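Local structure of exodeoxyribonuclease (Neisseria meningitidis, 4B5J) at residues A[6-11]-A[244-249]; A[101-106]-A[143-148]; A[158-163]-A[213-218]. The protein probably acts as a metal-dependent DNA-repair nuclease, cutting double-stranded DNA at abasic sites and trimming 3' ends, as enzymes of its AP/ExoA family do. All coordinates share one frame; numbering follows the deposited sequence.

Contact 1 (A[6-11]-A[244-249]); sequences SANVNG and FSDHAP. With nucleotides of chain C.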
loop_
_atom_site.group_PDB
_atom_site.type_symbol
_atom_site.label_atom_id
_atom_site.label_comp_id
_atom_site.label_asym_id
_atom_site.label_seq_id
_atom_site.Cartn_x
_atom_site.Cartn_y
_atom_site.Cartn_z
ATOM N N SER A 6 -2.514 -6.203 -0.991
ATOM C CA SER A 6 -1.623 -5.202 -0.417
ATOM C C SER A 6 -1.635 -5.335 1.105
ATOM O O SER A 6 -2.701 -5.350 1.725
ATOM C CB SER A 6 -2.061 -3.795 -0.831
ATOM O OG SER A 6 -1.158 -2.815 -0.358
ATOM N N ALA A 7 -0.452 -5.437 1.704
ATOM C CA ALA A 7 -0.351 -5.642 3.140
ATOM C C ALA A 7 0.864 -4.957 3.755
ATOM O O ALA A 7 2.005 -5.302 3.452
ATOM C CB ALA A 7 -0.327 -7.133 3.460
ATOM N N ASN A 8 0.608 -3.976 4.612
ATOM C CA ASN A 8 1.650 -3.417 5.457
ATOM C C ASN A 8 1.841 -4.373 6.631
ATOM O O ASN A 8 0.964 -4.493 7.490
ATOM C CB ASN A 8 1.256 -2.018 5.931
ATOM C CG ASN A 8 2.236 -1.436 6.930
ATOM O OD1 ASN A 8 2.671 -2.113 7.856
ATOM N ND2 ASN A 8 2.582 -0.167 6.748
ATOM N N VAL A 9 2.980 -5.062 6.655
ATOM C CA VAL A 9 3.183 -6.161 7.593
ATOM C C VAL A 9 3.726 -5.722 8.947
ATOM O O VAL A 9 3.881 -6.547 9.846
ATOM C CB VAL A 9 4.122 -7.243 7.014
ATOM C CG1 VAL A 9 3.498 -7.888 5.788
ATOM C CG2 VAL A 9 5.481 -6.649 6.682
ATOM N N ASN A 10 4.015 -4.434 9.091
ATOM C CA ASN A 10 4.580 -3.924 10.333
ATOM C C ASN A 10 5.729 -4.822 10.778
ATOM O O ASN A 10 5.720 -5.360 11.888
ATOM C CB ASN A 10 3.505 -3.852 11.421
ATOM C CG ASN A 10 3.902 -2.957 12.585
ATOM O OD1 ASN A 10 4.460 -1.875 12.391
ATOM N ND2 ASN A 10 3.618 -3.408 13.804
ATOM N N GLY A 11 6.707 -4.997 9.894
ATOM C CA GLY A 11 7.843 -5.862 10.166
ATOM C C GLY A 11 7.621 -7.259 9.619
ATOM O O GLY A 11 6.867 -8.040 10.196
ATOM N N PHE A 244 -1.820 -10.180 11.457
ATOM C CA PHE A 244 -0.382 -10.305 11.205
ATOM C C PHE A 244 0.341 -9.018 11.558
ATOM O O PHE A 244 1.571 -8.980 11.636
ATOM C CB PHE A 244 -0.103 -10.593 9.728
ATOM C CG PHE A 244 -0.970 -11.666 9.133
ATOM C CD1 PHE A 244 -0.790 -12.995 9.479
ATOM C CD2 PHE A 244 -1.942 -11.345 8.196
ATOM C CE1 PHE A 244 -1.578 -13.985 8.921
ATOM C CE2 PHE A 244 -2.734 -12.328 7.636
ATOM C CZ PHE A 244 -2.552 -13.651 7.997
ATOM N N SER A 245 -0.434 -7.962 11.763
ATOM C CA SER A 245 0.098 -6.610 11.749
ATOM C C SER A 245 -0.962 -5.665 12.274
ATOM O O SER A 245 -2.119 -6.055 12.430
ATOM C CB SER A 245 0.448 -6.234 10.306
ATOM O OG SER A 245 0.669 -4.842 10.166
ATOM N N ASP A 246 -0.586 -4.420 12.544
ATOM C CA ASP A 246 -1.590 -3.435 12.918
ATOM C C ASP A 246 -2.424 -3.047 11.692
ATOM O O ASP A 246 -3.513 -2.491 11.822
ATOM C CB ASP A 246 -0.966 -2.216 13.608
ATOM C CG ASP A 246 0.079 -1.527 12.758
ATOM O OD1 ASP A 246 0.689 -2.190 11.895
ATOM O OD2 ASP A 246 0.299 -0.314 12.965
ATOM N N HIS A 247 -1.903 -3.358 10.507
ATOM C CA HIS A 247 -2.648 -3.217 9.257
ATOM C C HIS A 247 -3.287 -4.545 8.874
ATOM O O HIS A 247 -2.816 -5.610 9.278
ATOM C CB HIS A 247 -1.727 -2.766 8.119
ATOM C CG HIS A 247 -1.240 -1.359 8.254
ATOM N ND1 HIS A 247 -1.808 -0.305 7.570
ATOM C CD2 HIS A 247 -0.232 -0.829 8.990
ATOM C CE1 HIS A 247 -1.175 0.812 7.881
ATOM N NE2 HIS A 247 -0.215 0.521 8.742
ATOM N N ALA A 248 -4.361 -4.481 8.092
ATOM C CA ALA A 248 -4.976 -5.684 7.552
ATOM C C ALA A 248 -4.778 -5.731 6.040
ATOM O O ALA A 248 -4.842 -4.699 5.370
ATOM C CB ALA A 248 -6.457 -5.732 7.904
ATOM N N PRO A 249 -4.519 -6.927 5.493
ATOM C CA PRO A 249 -4.300 -7.044 4.048
ATOM C C PRO A 249 -5.551 -6.682 3.252
ATOM O O PRO A 249 -6.656 -7.100 3.598
ATOM C CB PRO A 249 -3.959 -8.529 3.861
ATOM C CG PRO A 249 -3.521 -9.002 5.209
ATOM C CD PRO A 249 -4.331 -8.210 6.188
ATOM P P DA C 9 4.919 -6.355 17.875
ATOM O OP1 DA C 9 4.222 -7.414 17.111
ATOM O OP2 DA C 9 5.469 -6.649 19.217
ATOM O "O5'" DA C 9 6.112 -5.786 16.980
ATOM C "C5'" DA C 9 5.888 -5.450 15.619
ATOM C "C4'" DA C 9 7.190 -5.031 14.965
ATOM O "O4'" DA C 9 7.661 -3.803 15.572
ATOM C "C3'" DA C 9 8.331 -6.035 15.087
ATOM O "O3'" DA C 9 9.051 -6.082 13.859
ATOM C "C2'" DA C 9 9.183 -5.487 16.232
ATOM C "C1'" DA C 9 8.941 -3.984 16.142
ATOM N N9 DA C 9 8.937 -3.309 17.435
ATOM C C8 DA C 9 8.412 -3.778 18.608
ATOM N N7 DA C 9 8.544 -2.949 19.616
ATOM C C5 DA C 9 9.201 -1.861 19.067
ATOM C C6 DA C 9 9.636 -0.642 19.620
ATOM N N6 DA C 9 9.462 -0.314 20.905
ATOM N N1 DA C 9 10.256 0.228 18.799
ATOM C C2 DA C 9 10.426 -0.107 17.515
ATOM N N3 DA C 9 10.063 -1.221 16.882
ATOM C C4 DA C 9 9.448 -2.065 17.723
ATOM P P DG C 10 10.124 -7.247 13.592
ATOM O OP1 DG C 10 9.928 -7.736 12.212
ATOM O OP2 DG C 10 10.056 -8.200 14.722
ATOM O "O5'" DG C 10 11.528 -6.494 13.712
ATOM C "C5'" DG C 10 11.746 -5.284 13.003
ATOM C "C4'" DG C 10 12.785 -4.433 13.708
ATOM O "O4'" DG C 10 12.233 -3.924 14.944
ATOM C "C3'" DG C 10 14.056 -5.175 14.110
ATOM O "O3'" DG C 10 15.165 -4.758 13.325
ATOM C "C2'" DG C 10 14.284 -4.810 15.573
ATOM C "C1'" DG C 10 13.322 -3.653 15.794
ATOM N N9 DG C 10 12.893 -3.580 17.187
ATOM C C8 DG C 10 12.259 -4.555 17.918
ATOM N N7 DG C 10 12.015 -4.202 19.151
ATOM C C5 DG C 10 12.527 -2.914 19.244
ATOM C C6 DG C 10 12.556 -2.017 20.340
ATOM O O6 DG C 10 12.119 -2.188 21.488
ATOM N N1 DG C 10 13.168 -0.813 20.000
ATOM C C2 DG C 10 13.687 -0.516 18.763
ATOM N N2 DG C 10 14.240 0.695 18.618
ATOM N N3 DG C 10 13.667 -1.345 17.731
ATOM C C4 DG C 10 13.073 -2.520 18.044
HETATM O O HOH W 1 -2.257 -3.154 4.590
HETATM O O HOH W 2 3.852 -7.579 12.330
#

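Contact 2 (A[101-106]-A[143-148]); sequences GRLSVI and DIVVCG. Unlike the reference sequence in segment 101-106: G101 (reference Asp).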
loop_
_atom_site.group_PDB
_atom_site.type_symbol
_atom_site.label_atom_id
_atom_site.label_comp_id
_atom_site.label_asym_id
_atom_site.label_seq_id
_atom_site.Cartn_x
_atom_site.Cartn_y
_atom_site.Cartn_z
ATOM N N GLY A 101 3.773 -7.796 -18.706
ATOM C CA GLY A 101 3.099 -7.461 -19.949
ATOM C C GLY A 101 2.600 -6.028 -19.879
ATOM O O GLY A 101 3.384 -5.104 -19.657
ATOM N N ARG A 102 1.295 -5.836 -20.045
ATOM C CA ARG A 102 0.722 -4.492 -20.001
ATOM C C ARG A 102 0.319 -4.076 -18.584
ATOM O O ARG A 102 -0.088 -2.938 -18.355
ATOM C CB ARG A 102 -0.475 -4.379 -20.948
ATOM C CG ARG A 102 -1.785 -4.883 -20.370
ATOM C CD ARG A 102 -2.899 -4.775 -21.398
ATOM N NE ARG A 102 -2.658 -3.679 -22.330
ATOM C CZ ARG A 102 -3.075 -2.431 -22.150
ATOM N NH1 ARG A 102 -3.775 -2.108 -21.073
ATOM N NH2 ARG A 102 -2.796 -1.505 -23.057
ATOM N N LEU A 103 0.436 -4.997 -17.633
ATOM C CA LEU A 103 0.134 -4.690 -16.237
ATOM C C LEU A 103 1.387 -4.298 -15.444
ATOM O O LEU A 103 2.455 -4.888 -15.609
ATOM C CB LEU A 103 -0.555 -5.880 -15.568
ATOM C CG LEU A 103 -0.689 -5.820 -14.046
ATOM C CD1 LEU A 103 -1.738 -4.795 -13.634
ATOM C CD2 LEU A 103 -1.043 -7.191 -13.492
ATOM N N SER A 104 1.248 -3.291 -14.591
ATOM C CA SER A 104 2.298 -2.910 -13.657
ATOM C C SER A 104 1.712 -2.799 -12.261
ATOM O O SER A 104 0.616 -2.275 -12.075
ATOM C CB SER A 104 2.932 -1.579 -14.055
ATOM O OG SER A 104 3.673 -1.707 -15.253
ATOM N N VAL A 105 2.440 -3.307 -11.278
ATOM C CA VAL A 105 2.007 -3.209 -9.898
ATOM C C VAL A 105 3.094 -2.511 -9.094
ATOM O O VAL A 105 4.278 -2.822 -9.232
ATOM C CB VAL A 105 1.741 -4.594 -9.292
ATOM C CG1 VAL A 105 1.116 -4.449 -7.910
ATOM C CG2 VAL A 105 0.849 -5.416 -10.211
ATOM N N ILE A 106 2.692 -1.556 -8.267
ATOM C CA ILE A 106 3.635 -0.846 -7.419
ATOM C C ILE A 106 3.335 -1.153 -5.963
ATOM O O ILE A 106 2.174 -1.211 -5.564
ATOM C CB ILE A 106 3.569 0.684 -7.639
ATOM C CG1 ILE A 106 4.262 1.080 -8.948
ATOM C CG2 ILE A 106 4.204 1.426 -6.472
ATOM C CD1 ILE A 106 3.460 0.775 -10.190
ATOM N N ASP A 143 -2.124 -0.805 -17.829
ATOM C CA ASP A 143 -2.924 -1.152 -16.659
ATOM C C ASP A 143 -2.050 -1.133 -15.409
ATOM O O ASP A 143 -1.236 -2.027 -15.207
ATOM C CB ASP A 143 -3.554 -2.535 -16.841
ATOM C CG ASP A 143 -4.397 -2.628 -18.101
ATOM O OD1 ASP A 143 -5.056 -1.625 -18.449
ATOM O OD2 ASP A 143 -4.395 -3.696 -18.743
ATOM N N ILE A 144 -2.223 -0.122 -14.568
ATOM C CA ILE A 144 -1.350 0.043 -13.412
ATOM C C ILE A 144 -2.113 0.068 -12.092
ATOM O O ILE A 144 -3.080 0.814 -11.934
ATOM C CB ILE A 144 -0.488 1.321 -13.526
ATOM C CG1 ILE A 144 0.345 1.289 -14.812
ATOM C CG2 ILE A 144 0.420 1.460 -12.313
ATOM C CD1 ILE A 144 1.262 2.489 -14.982
ATOM N N VAL A 145 -1.666 -0.759 -11.151
ATOM C CA VAL A 145 -2.212 -0.776 -9.801
ATOM C C VAL A 145 -1.157 -0.296 -8.810
ATOM O O VAL A 145 -0.095 -0.904 -8.683
ATOM C CB VAL A 145 -2.628 -2.198 -9.387
ATOM C CG1 VAL A 145 -3.262 -2.185 -7.998
ATOM C CG2 VAL A 145 -3.572 -2.795 -10.414
ATOM N N VAL A 146 -1.444 0.800 -8.119
ATOM C CA VAL A 146 -0.573 1.281 -7.058
ATOM C C VAL A 146 -1.121 0.839 -5.708
ATOM O O VAL A 146 -2.066 1.436 -5.177
ATOM C CB VAL A 146 -0.423 2.809 -7.073
ATOM C CG1 VAL A 146 0.521 3.251 -5.973
ATOM C CG2 VAL A 146 0.083 3.280 -8.426
ATOM N N CYS A 147 -0.529 -0.230 -5.178
ATOM C CA CYS A 147 -0.898 -0.783 -3.886
ATOM C C CYS A 147 -0.064 -0.132 -2.811
ATOM O O CYS A 147 1.110 0.182 -3.027
ATOM C CB CYS A 147 -0.578 -2.278 -3.833
ATOM S SG CYS A 147 -1.487 -3.306 -4.957
ATOM N N GLY A 148 -0.653 0.043 -1.639
ATOM C CA GLY A 148 0.170 0.353 -0.494
ATOM C C GLY A 148 -0.434 1.251 0.552
ATOM O O GLY A 148 -1.635 1.553 0.548
#

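Contact 3 (A[158-163]-A[213-218]); sequences DLKNWK and AKDVGW. With nucleotides of chain B.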
loop_
_atom_site.group_PDB
_atom_site.type_symbol
_atom_site.label_atom_id
_atom_site.label_comp_id
_atom_site.label_asym_id
_atom_site.label_seq_id
_atom_site.Cartn_x
_atom_site.Cartn_y
_atom_site.Cartn_z
ATOM N N ASP A 158 -13.975 7.276 5.790
ATOM C CA ASP A 158 -12.741 6.494 5.732
ATOM C C ASP A 158 -12.078 6.295 7.094
ATOM O O ASP A 158 -11.033 5.661 7.190
ATOM C CB ASP A 158 -11.762 7.120 4.737
ATOM C CG ASP A 158 -12.236 6.992 3.303
ATOM O OD1 ASP A 158 -12.624 5.872 2.904
ATOM O OD2 ASP A 158 -12.233 8.009 2.577
ATOM N N LEU A 159 -12.693 6.827 8.145
ATOM C CA LEU A 159 -12.192 6.622 9.500
ATOM C C LEU A 159 -13.303 6.861 10.515
ATOM O O LEU A 159 -14.153 7.725 10.314
ATOM C CB LEU A 159 -10.993 7.536 9.786
ATOM C CG LEU A 159 -11.233 9.048 9.862
ATOM C CD1 LEU A 159 -10.013 9.767 10.421
ATOM C CD2 LEU A 159 -11.613 9.615 8.508
ATOM N N LYS A 160 -13.294 6.097 11.603
ATOM C CA LYS A 160 -14.341 6.201 12.621
ATOM C C LYS A 160 -14.393 7.592 13.248
ATOM O O LYS A 160 -15.404 8.285 13.151
ATOM C CB LYS A 160 -14.152 5.143 13.712
ATOM C CG LYS A 160 -15.266 5.115 14.755
ATOM C CD LYS A 160 -16.381 4.153 14.367
ATOM C CE LYS A 160 -15.893 2.711 14.417
ATOM N NZ LYS A 160 -16.960 1.714 14.123
ATOM N N ASN A 161 -13.305 7.991 13.897
ATOM C CA ASN A 161 -13.229 9.312 14.515
ATOM C C ASN A 161 -12.753 10.368 13.527
ATOM O O ASN A 161 -11.594 10.778 13.564
ATOM C CB ASN A 161 -12.298 9.292 15.730
ATOM C CG ASN A 161 -12.849 8.468 16.881
ATOM O OD1 ASN A 161 -14.046 8.185 16.941
ATOM N ND2 ASN A 161 -11.974 8.088 17.808
ATOM N N TRP A 162 -13.647 10.814 12.650
ATOM C CA TRP A 162 -13.261 11.760 11.605
ATOM C C TRP A 162 -13.230 13.210 12.094
ATOM O O TRP A 162 -12.449 14.021 11.599
ATOM C CB TRP A 162 -14.153 11.614 10.365
ATOM C CG TRP A 162 -15.594 11.981 10.576
ATOM C CD1 TRP A 162 -16.622 11.133 10.876
ATOM C CD2 TRP A 162 -16.171 13.292 10.486
ATOM N NE1 TRP A 162 -17.799 11.834 10.984
ATOM C CE2 TRP A 162 -17.549 13.161 10.750
ATOM C CE3 TRP A 162 -15.654 14.563 10.212
ATOM C CZ2 TRP A 162 -18.418 14.252 10.747
ATOM C CZ3 TRP A 162 -16.516 15.644 10.211
ATOM C CH2 TRP A 162 -17.883 15.483 10.477
ATOM N N LYS A 163 -14.069 13.529 13.072
ATOM C CA LYS A 163 -14.147 14.891 13.586
ATOM C C LYS A 163 -12.907 15.285 14.384
ATOM O O LYS A 163 -12.407 16.403 14.255
ATOM C CB LYS A 163 -15.398 15.067 14.448
ATOM C CG LYS A 163 -16.692 15.096 13.657
ATOM C CD LYS A 163 -17.903 15.131 14.573
ATOM C CE LYS A 163 -19.191 15.274 13.782
ATOM N NZ LYS A 163 -20.393 15.063 14.631
ATOM N N ALA A 213 -10.336 -3.652 18.901
ATOM C CA ALA A 213 -11.545 -4.342 19.344
ATOM C C ALA A 213 -12.803 -3.494 19.122
ATOM O O ALA A 213 -13.890 -4.024 18.880
ATOM C CB ALA A 213 -11.418 -4.733 20.812
ATOM N N LYS A 214 -12.647 -2.174 19.208
ATOM C CA LYS A 214 -13.764 -1.254 19.023
ATOM C C LYS A 214 -13.970 -0.896 17.556
ATOM O O LYS A 214 -14.925 -0.200 17.211
ATOM C CB LYS A 214 -13.549 0.025 19.835
ATOM C CG LYS A 214 -13.970 -0.072 21.291
ATOM C CD LYS A 214 -13.743 1.246 22.025
ATOM C CE LYS A 214 -14.419 2.415 21.320
ATOM N NZ LYS A 214 -14.145 3.730 21.978
ATOM N N ASP A 215 -13.071 -1.374 16.701
ATOM C CA ASP A 215 -13.090 -1.038 15.275
ATOM C C ASP A 215 -13.004 0.470 15.018
ATOM O O ASP A 215 -13.550 0.973 14.038
ATOM C CB ASP A 215 -14.322 -1.632 14.578
ATOM C CG ASP A 215 -14.212 -1.593 13.057
ATOM O OD1 ASP A 215 -13.080 -1.487 12.538
ATOM O OD2 ASP A 215 -15.255 -1.678 12.376
ATOM N N VAL A 216 -12.323 1.187 15.906
ATOM C CA VAL A 216 -11.983 2.579 15.653
ATOM C C VAL A 216 -10.800 2.603 14.686
ATOM O O VAL A 216 -9.645 2.607 15.108
ATOM C CB VAL A 216 -11.604 3.317 16.950
ATOM C CG1 VAL A 216 -11.213 4.754 16.652
ATOM C CG2 VAL A 216 -12.755 3.268 17.952
ATOM N N GLY A 217 -11.091 2.611 13.389
ATOM C CA GLY A 217 -10.054 2.451 12.386
ATOM C C GLY A 217 -9.933 3.550 11.348
ATOM O O GLY A 217 -10.642 4.553 11.386
ATOM N N TRP A 218 -9.000 3.345 10.424
ATOM C CA TRP A 218 -8.734 4.259 9.324
ATOM C C TRP A 218 -8.610 3.415 8.070
ATOM O O TRP A 218 -8.096 2.299 8.125
ATOM C CB TRP A 218 -7.385 4.958 9.515
ATOM C CG TRP A 218 -7.274 5.925 10.656
ATOM C CD1 TRP A 218 -7.560 5.690 11.969
ATOM C CD2 TRP A 218 -6.789 7.274 10.586
ATOM N NE1 TRP A 218 -7.302 6.815 12.718
ATOM C CE2 TRP A 218 -6.830 7.801 11.893
ATOM C CE3 TRP A 218 -6.336 8.089 9.543
ATOM C CZ2 TRP A 218 -6.436 9.106 12.184
ATOM C CZ3 TRP A 218 -5.945 9.383 9.835
ATOM C CH2 TRP A 218 -5.994 9.878 11.145
ATOM P P DA B 8 -7.901 7.446 16.533
ATOM O OP1 DA B 8 -7.696 6.537 15.384
ATOM O OP2 DA B 8 -8.798 8.612 16.397
ATOM O "O5'" DA B 8 -8.415 6.602 17.786
ATOM C "C5'" DA B 8 -7.675 5.470 18.208
ATOM C "C4'" DA B 8 -7.695 5.362 19.720
ATOM O "O4'" DA B 8 -6.922 6.446 20.295
ATOM C "C3'" DA B 8 -9.071 5.439 20.368
ATOM O "O3'" DA B 8 -9.072 4.553 21.472
ATOM C "C2'" DA B 8 -9.177 6.897 20.808
ATOM C "C1'" DA B 8 -7.729 7.222 21.159
ATOM N N9 DA B 8 -7.351 8.620 20.960
ATOM C C8 DA B 8 -7.505 9.368 19.824
ATOM N N7 DA B 8 -7.061 10.599 19.934
ATOM C C5 DA B 8 -6.576 10.659 21.229
ATOM C C6 DA B 8 -5.972 11.695 21.967
ATOM N N6 DA B 8 -5.747 12.915 21.470
ATOM N N1 DA B 8 -5.606 11.427 23.236
ATOM C C2 DA B 8 -5.831 10.202 23.728
ATOM N N3 DA B 8 -6.390 9.149 23.132
ATOM C C4 DA B 8 -6.743 9.448 21.874
ATOM P P DT B 9 -10.418 4.299 22.303
ATOM O OP1 DT B 9 -10.359 2.930 22.856
ATOM O OP2 DT B 9 -11.560 4.699 21.453
ATOM O "O5'" DT B 9 -10.312 5.339 23.507
ATOM C "C5'" DT B 9 -9.233 5.211 24.420
ATOM C "C4'" DT B 9 -9.130 6.434 25.311
ATOM O "O4'" DT B 9 -8.785 7.601 24.524
ATOM C "C3'" DT B 9 -10.405 6.786 26.071
ATOM O "O3'" DT B 9 -10.104 6.713 27.467
ATOM C "C2'" DT B 9 -10.749 8.198 25.586
ATOM C "C1'" DT B 9 -9.389 8.715 25.135
ATOM N N1 DT B 9 -9.412 9.845 24.156
ATOM C C2 DT B 9 -8.775 11.022 24.490
ATOM O O2 DT B 9 -8.194 11.190 25.550
ATOM N N3 DT B 9 -8.841 12.000 23.532
ATOM C C4 DT B 9 -9.465 11.925 22.301
ATOM O O4 DT B 9 -9.471 12.861 21.508
ATOM C C5 DT B 9 -10.109 10.666 22.016
ATOM C C7 DT B 9 -10.820 10.468 20.708
ATOM C C6 DT B 9 -10.052 9.699 22.943
HETATM O O HOH W 3 -10.679 6.999 13.728
#

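Contact 1 (A[6-11]-A[244-249])
N8 lays its amide flat against one face of the H247 imidazole, the two planes 15° apart, and this stack is the dense middle of the contact. The amide carbon N8 CG sits above the rim of the ring, 3.3 Å from H247 CD2. Behind it N8 CB makes a CH-pi contact over the same ring, 3.7 Å from the centroid. With CG anti to the backbone N (chi1 174°), the N8 amide is carried across the imidazole, while its OD1 takes the backbone N-H of N10 in an Asx turn. The backbone next to the stack is gripped too: S245 OG donates to N8 O at 2.7 Å and accepts from H247 N, an ST turn, so one hydroxyl ties the end of the strand to the 244-249 loop. On the buried side a water links N8 N to A248 O. Strand 2-8 ends here, where the loop before strand 250-254 comes alongside it, and the two form part of the metal site and of the probable catalytic centre of the DNase I-like fold. N10, D246 and E36 bind magnesium or manganese in structures of this enzyme; H247, hydrogen-bonded to D221, is the predicted proton acceptor. Toward the DNA the packing thins. D246 OD1 comes 3.3 Å from N10 CB and has no polar partner in the model, while D246 OD2 is held by W204 and N10 OD1 by K38. A second water bridges V9 O and F244 O, and N10 O lies 3.4 Å from C4' of DA9 of chain C.

Contact 2 (A[101-106]-A[143-148])
The guanidinium of R102 presents an edge to D143, with both carboxylate oxygens near its plane, and the two flat groups are turned 62° apart. R102 NH1 donates to D143 OD2 at 2.9 Å in a salt bridge that is straight at the nitrogen. At the oxygen it arrives from above the carboxylate plane, 51° out of it. R102 CG lies between the backbone N and the carbonyl carbon (chi1 83°), which carries CG and CD past D143 OD2; the bend at chi3 then turns NH1 back onto the carboxylate. Beside the salt bridge D143 N donates to R102 O at 3.0 Å, and the strands run on in parallel. S104 gives its N-H to D143 and its C=O to V145, I106 likewise to V145 and C147; I144 and V146 bond on the other side, to T226 and M224. This is the beta-alpha-beta crossover in which helix 117-139 joins strands 103-109 and 143-147 within one sheet. L103, V105, V145 and C147 face strands 2-8 and 31-35 of the other sheet, and L103 CD1 meets V145 CG2 at 4.2 Å. On the opposite face I106 CD1 rests 3.8 Å from I144 CG2, while I106 CG2 lies beside V146 CG1. Y256 OH gives D143 OD2 a second hydrogen bond. Two donors on one oxygen would probably favour an ionised D143, a buried carboxylate facing an exposed arginine where strand 143-147 begins.

Contact 3 (A[158-163]-A[213-218])
L159 runs alongside W218, the two side chains pointing the same way, and covers one face of the indole. Its CB lies 3.4 Å from G217 O and close to W218 CA. From there chi1 (67°) sets CG between the backbone N and the carbonyl carbon, still short of the indole, and chi2 (169°) sends CD1 over the six-membered ring while CD2 points elsewhere. This is a CH-pi contact with CD1 3.8 Å from the centroid and only 3° off the ring normal, nearly equidistant from all six ring atoms. L159 also packs on F171. The methyl takes the face and leaves the indole edge to the DNA: W218 NE1 donates to OP1 of DA8 of chain B at 2.7 Å, with the phosphate in the ring plane. L159 and W218 form a single backbone bridge, one of its bonds being K160 N to G217 O at 3.1 Å. A water accepts from N161 N and reaches, by weak bonds, G217 O and the same phosphate oxygen. V216 CG1 touches both N161 ND2, at 3.6 Å, and O5' of DA8 of chain B. Further out, K214 NZ donates to OP2 of DT9 of chain B at 2.8 Å, so successive phosphates are held by an indole N-H and an ammonium group. Bends at chi2 and chi3 lay K160 CE against D215 O, 2.9 Å away, with K160 NZ and D215 OD2 merely near each other; D215 OD1 is bonded to W205. The two loops border the DNA backbone, 213-218 supplying the direct phosphate bonds. The first lies between strand 143-147 and helix 173-185; the second leaves helix 211-214 through a Schellman motif at D215, with W204 edge-to-face to W218, before the chain enters strand 221-225.

How the contacts relate
Contact 1 closes the longest loop, and contacts 2 and 3 follow each other inside it. Contact 1 joins the end of strand 2-8 to the loop before strand 250-254, its neighbour in the first sheet; contact 2 pairs two strands of the second. Contacts 1 and 2 touch where S6 OG packs 3.2 Å from G148 N, one point of the packing between the sheets, although their centres are about 20 Å apart. Contact 3 lies about 17 Å from contact 1 and 29 Å from contact 2, centre to centre, on the loop following strand 143-147 and the one leading into strand 221-225. Contact 1 thus holds the metal site and probable catalytic centre, contact 2 belongs to the core of the second sheet, and contact 3 meets the DNA backbone.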